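Local coordinates for homoserine O-acetyltransferase (Bacillus anthracis str. 'Ames Ancestor', PDB 3I1I), which probably transfers an acetyl group from acetyl-CoA to the hydroxyl of L-homoserine, a step on the route to methionine, at residues D72-I75 with K79-D82; R147-M152 with E367-K372. All blocks are in the same frame, centred on the assembly; numbering follows the deposited sequence.

Overall arrangement
Both contacts lie on the same side of the chain's centre, their own centres about 14 Å apart; helix 362-370 covers the buried face of interaction 1 and is itself one partner of interaction 2. Interaction 1 (72-75 with 79-82) is local and only partly buried: a short loop folds back on itself, with a lysine salt bridge and a bridging water toward the open side and apolar side chains beneath. Interaction 2 (147-152 with 367-372) is buried and joins residues more than 200 positions apart, where one histidine bond and a methyl contact help join the helix to the central sheet. Ile81 links the two, its CD1 packing 3.7 Å from Met152 SE and its CG1 against Leu369.

Interaction 1 of 2, residues D72-I75 with K79-D82; sequences DGLI and KAID
Lys79 reaches back across the turn to Asp72 and makes the charged part of the contact. Its chain runs extended beyond CG, carrying CD past Gly73 O and bringing NZ to 3.0 Å from Asp72 O. NZ stands above the carbonyl plane, 45° out of it, while Ile75 N reaches the same oxygen from the opposite face, so two donors grip it. NZ also forms a salt bridge with Asp72 OD2 at 3.3 Å; the other carboxylate oxygen, OD1, is held by Gly59 N. Among backbone atoms, Ile81 N donates to Leu74 O at 2.9 Å. A water bridges the next pair, donating to Gly73 O and accepting from Ala80 N. Apolar contacts lie on the buried side: Leu74 CD2 meets Ala80 CB at 3.5 Å, and Ile75 and Ile81 run alongside each other on the same face of the small sheet, with Ile75 CG1 4.1 Å from Ile81 CD1. Helix 362-370 covers this side through Glu362, Val365 and Leu369. Ile75 and Ile81 pair as a parallel bridge, part of a small two-stranded sheet, 75-76 with 81-82, that lies apart from the central sheet of the alpha/beta-hydrolase fold.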
# COMPACT_ATOMS: atom_id res chain seq x y z
N ASP A 72 12.89 23.61 14.97
CA ASP A 72 13.09 24.70 15.94
C ASP A 72 14.27 24.45 16.85
O ASP A 72 15.00 25.37 17.20
CB ASP A 72 11.85 24.97 16.78
CG ASP A 72 11.97 26.24 17.60
OD1 ASP A 72 11.85 27.37 17.04
OD2 ASP A 72 12.23 26.11 18.82
N GLY A 73 14.46 23.19 17.24
CA GLY A 73 15.58 22.84 18.10
C GLY A 73 16.96 23.13 17.53
O GLY A 73 17.91 23.25 18.29
N LEU A 74 17.08 23.16 16.20
CA LEU A 74 18.37 23.45 15.52
C LEU A 74 18.57 24.92 15.23
O LEU A 74 19.70 25.36 15.07
CB LEU A 74 18.46 22.73 14.17
CG LEU A 74 19.14 21.37 14.12
CD1 LEU A 74 18.99 20.80 12.70
CD2 LEU A 74 20.61 21.40 14.62
N ILE A 75 17.47 25.64 15.04
CA ILE A 75 17.53 26.99 14.53
C ILE A 75 17.09 27.97 15.58
O ILE A 75 15.94 27.91 16.03
CB ILE A 75 16.58 27.19 13.34
CG1 ILE A 75 16.87 26.16 12.23
CG2 ILE A 75 16.70 28.62 12.81
CD1 ILE A 75 15.73 26.01 11.19
N LYS A 79 21.75 28.51 19.04
CA LYS A 79 21.59 27.12 18.61
C LYS A 79 22.58 26.74 17.50
O LYS A 79 23.40 27.55 17.06
CB LYS A 79 20.12 26.88 18.19
CG LYS A 79 19.13 27.05 19.36
CD LYS A 79 17.66 26.82 18.94
CE LYS A 79 16.69 26.83 20.15
NZ LYS A 79 15.25 27.01 19.75
N ALA A 80 22.51 25.50 17.04
CA ALA A 80 23.50 24.98 16.10
C ALA A 80 23.54 25.79 14.81
O ALA A 80 24.59 25.94 14.22
CB ALA A 80 23.21 23.48 15.80
N ILE A 81 22.37 26.20 14.34
CA ILE A 81 22.21 27.14 13.24
C ILE A 81 21.79 28.42 13.95
O ILE A 81 20.60 28.67 14.22
CB ILE A 81 21.15 26.66 12.27
CG1 ILE A 81 21.52 25.28 11.74
CG2 ILE A 81 20.99 27.65 11.13
CD1 ILE A 81 20.45 24.64 10.93
N ASP A 82 22.79 29.19 14.31
CA ASP A 82 22.65 30.31 15.22
C ASP A 82 22.13 31.57 14.51
O ASP A 82 22.86 32.23 13.75
CB ASP A 82 24.02 30.55 15.85
CG ASP A 82 23.98 31.56 16.97
OD1 ASP A 82 22.89 32.08 17.32
OD2 ASP A 82 25.08 31.84 17.49
O HOH W 1 20.64 23.31 18.26

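Interaction 2 of 2, residues R147-M152 with E367-K372; sequences RLHAVM and EFLNRK
His149, next to Ala150 on the chain, reaches across to Leu369 on helix 362-370. From CB, the side chain leaves with CG anti to the backbone N (chi1 -174°), which carries the imidazole out toward the helix. CD2 and CE1, the carbons flanking NE2, pass Leu369 O at 3.8 and 3.6 Å. NE2 at the tip donates to Leu369 O over 2.8 Å, with an N-H...O angle of 155°. The oxygen lies at the ring edge, 15° out of the ring plane, and NE2 in turn sits in the carbonyl plane. The ring of Tyr86 meets the imidazole. In the alpha/beta-hydrolase fold this is the C-terminal helix packed against the central parallel strands, and strand 150-154 runs on toward what is probably the nucleophile elbow. One residue further on from the histidine, Ala150 CB points at the helix and touches Leu369 CD2 at 3.6 Å; the leucine also rests on Ile45 of the adjacent strand 44-48. Arg174, on the adjoining strand 174-178, ties the two segments together, NH1 to His149 O and NH2 to Arg371 O.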
# COMPACT_ATOMS: atom_id res chain seq x y z
N ARG A 147 25.54 34.27 -2.88
CA ARG A 147 26.12 33.05 -2.39
C ARG A 147 25.42 32.60 -1.12
O ARG A 147 25.00 33.46 -0.32
CB ARG A 147 27.55 33.35 -2.04
CG ARG A 147 28.52 32.97 -3.08
CD ARG A 147 29.91 33.31 -2.59
NE ARG A 147 30.78 32.16 -2.70
CZ ARG A 147 32.05 32.13 -2.30
NH1 ARG A 147 32.61 33.21 -1.74
NH2 ARG A 147 32.77 31.01 -2.47
N LEU A 148 25.29 31.29 -0.94
CA LEU A 148 24.75 30.75 0.28
C LEU A 148 25.89 30.23 1.14
O LEU A 148 26.76 29.53 0.66
CB LEU A 148 23.77 29.63 -0.04
CG LEU A 148 22.54 30.03 -0.87
CD1 LEU A 148 21.64 28.84 -1.18
CD2 LEU A 148 21.76 31.16 -0.19
N HIS A 149 25.90 30.55 2.42
CA HIS A 149 26.87 29.98 3.36
C HIS A 149 26.60 28.48 3.47
O HIS A 149 27.53 27.70 3.60
CB HIS A 149 26.71 30.65 4.74
CG HIS A 149 27.75 30.25 5.74
ND1 HIS A 149 29.02 30.80 5.76
CD2 HIS A 149 27.71 29.37 6.77
CE1 HIS A 149 29.72 30.25 6.74
NE2 HIS A 149 28.95 29.38 7.37
N ALA A 150 25.32 28.10 3.41
CA ALA A 150 24.91 26.67 3.41
C ALA A 150 23.50 26.53 2.87
O ALA A 150 22.69 27.47 2.99
CB ALA A 150 24.96 26.02 4.85
N VAL A 151 23.25 25.37 2.27
CA VAL A 151 21.92 24.93 1.94
C VAL A 151 21.73 23.54 2.59
O VAL A 151 22.62 22.72 2.61
CB VAL A 151 21.69 24.87 0.43
CG1 VAL A 151 22.56 23.77 -0.22
CG2 VAL A 151 20.21 24.64 0.13
N MSE A 152 20.56 23.29 3.13
CA MSE A 152 20.35 22.10 3.92
C MSE A 152 18.89 21.77 4.10
O MSE A 152 18.03 22.61 3.91
CB MSE A 152 21.00 22.24 5.27
CG MSE A 152 20.54 23.42 6.03
SE MSE A 152 21.73 23.69 7.62
CE MSE A 152 21.53 21.85 8.57
N GLU A 367 29.82 22.60 13.87
CA GLU A 367 31.23 22.49 13.45
C GLU A 367 31.35 22.67 11.93
O GLU A 367 32.25 23.34 11.43
CB GLU A 367 31.79 21.13 13.90
CG GLU A 367 33.15 20.65 13.33
CD GLU A 367 33.51 19.20 13.81
OE1 GLU A 367 33.96 18.36 13.00
OE2 GLU A 367 33.32 18.90 15.01
N PHE A 368 30.44 22.06 11.18
CA PHE A 368 30.49 22.10 9.74
C PHE A 368 30.19 23.49 9.18
O PHE A 368 30.84 23.95 8.24
CB PHE A 368 29.52 21.08 9.17
CG PHE A 368 29.71 20.81 7.74
CD1 PHE A 368 30.76 20.04 7.32
CD2 PHE A 368 28.85 21.32 6.80
CE1 PHE A 368 30.96 19.77 5.95
CE2 PHE A 368 29.05 21.06 5.44
CZ PHE A 368 30.10 20.28 5.03
N LEU A 369 29.24 24.18 9.79
CA LEU A 369 28.93 25.55 9.40
C LEU A 369 30.11 26.50 9.65
O LEU A 369 30.21 27.54 9.02
CB LEU A 369 27.69 26.05 10.14
CG LEU A 369 26.39 25.37 9.72
CD1 LEU A 369 25.23 25.87 10.61
CD2 LEU A 369 26.10 25.58 8.19
N ASN A 370 31.01 26.10 10.54
CA ASN A 370 32.21 26.87 10.84
C ASN A 370 33.48 26.41 10.15
O ASN A 370 34.48 27.05 10.28
CB ASN A 370 32.43 26.87 12.35
CG ASN A 370 31.44 27.75 13.03
OD1 ASN A 370 31.43 28.96 12.79
ND2 ASN A 370 30.55 27.17 13.84
N ARG A 371 33.46 25.31 9.43
CA ARG A 371 34.65 24.91 8.69
C ARG A 371 34.74 25.71 7.38
O ARG A 371 33.72 26.03 6.75
CB ARG A 371 34.58 23.42 8.43
CG ARG A 371 35.69 22.86 7.59
CD ARG A 371 35.32 21.47 7.18
NE ARG A 371 35.16 20.60 8.35
CZ ARG A 371 36.18 20.02 8.99
NH1 ARG A 371 37.43 20.19 8.56
NH2 ARG A 371 35.95 19.24 10.06
N LYS A 372 35.97 26.03 6.98
CA LYS A 372 36.20 26.84 5.79
C LYS A 372 35.98 26.03 4.49
O LYS A 372 36.17 24.82 4.45
CB LYS A 372 37.61 27.44 5.80
CG LYS A 372 38.72 26.47 5.43
CD LYS A 372 40.11 27.12 5.56
CE LYS A 372 41.13 26.40 4.69
NZ LYS A 372 40.95 26.73 3.23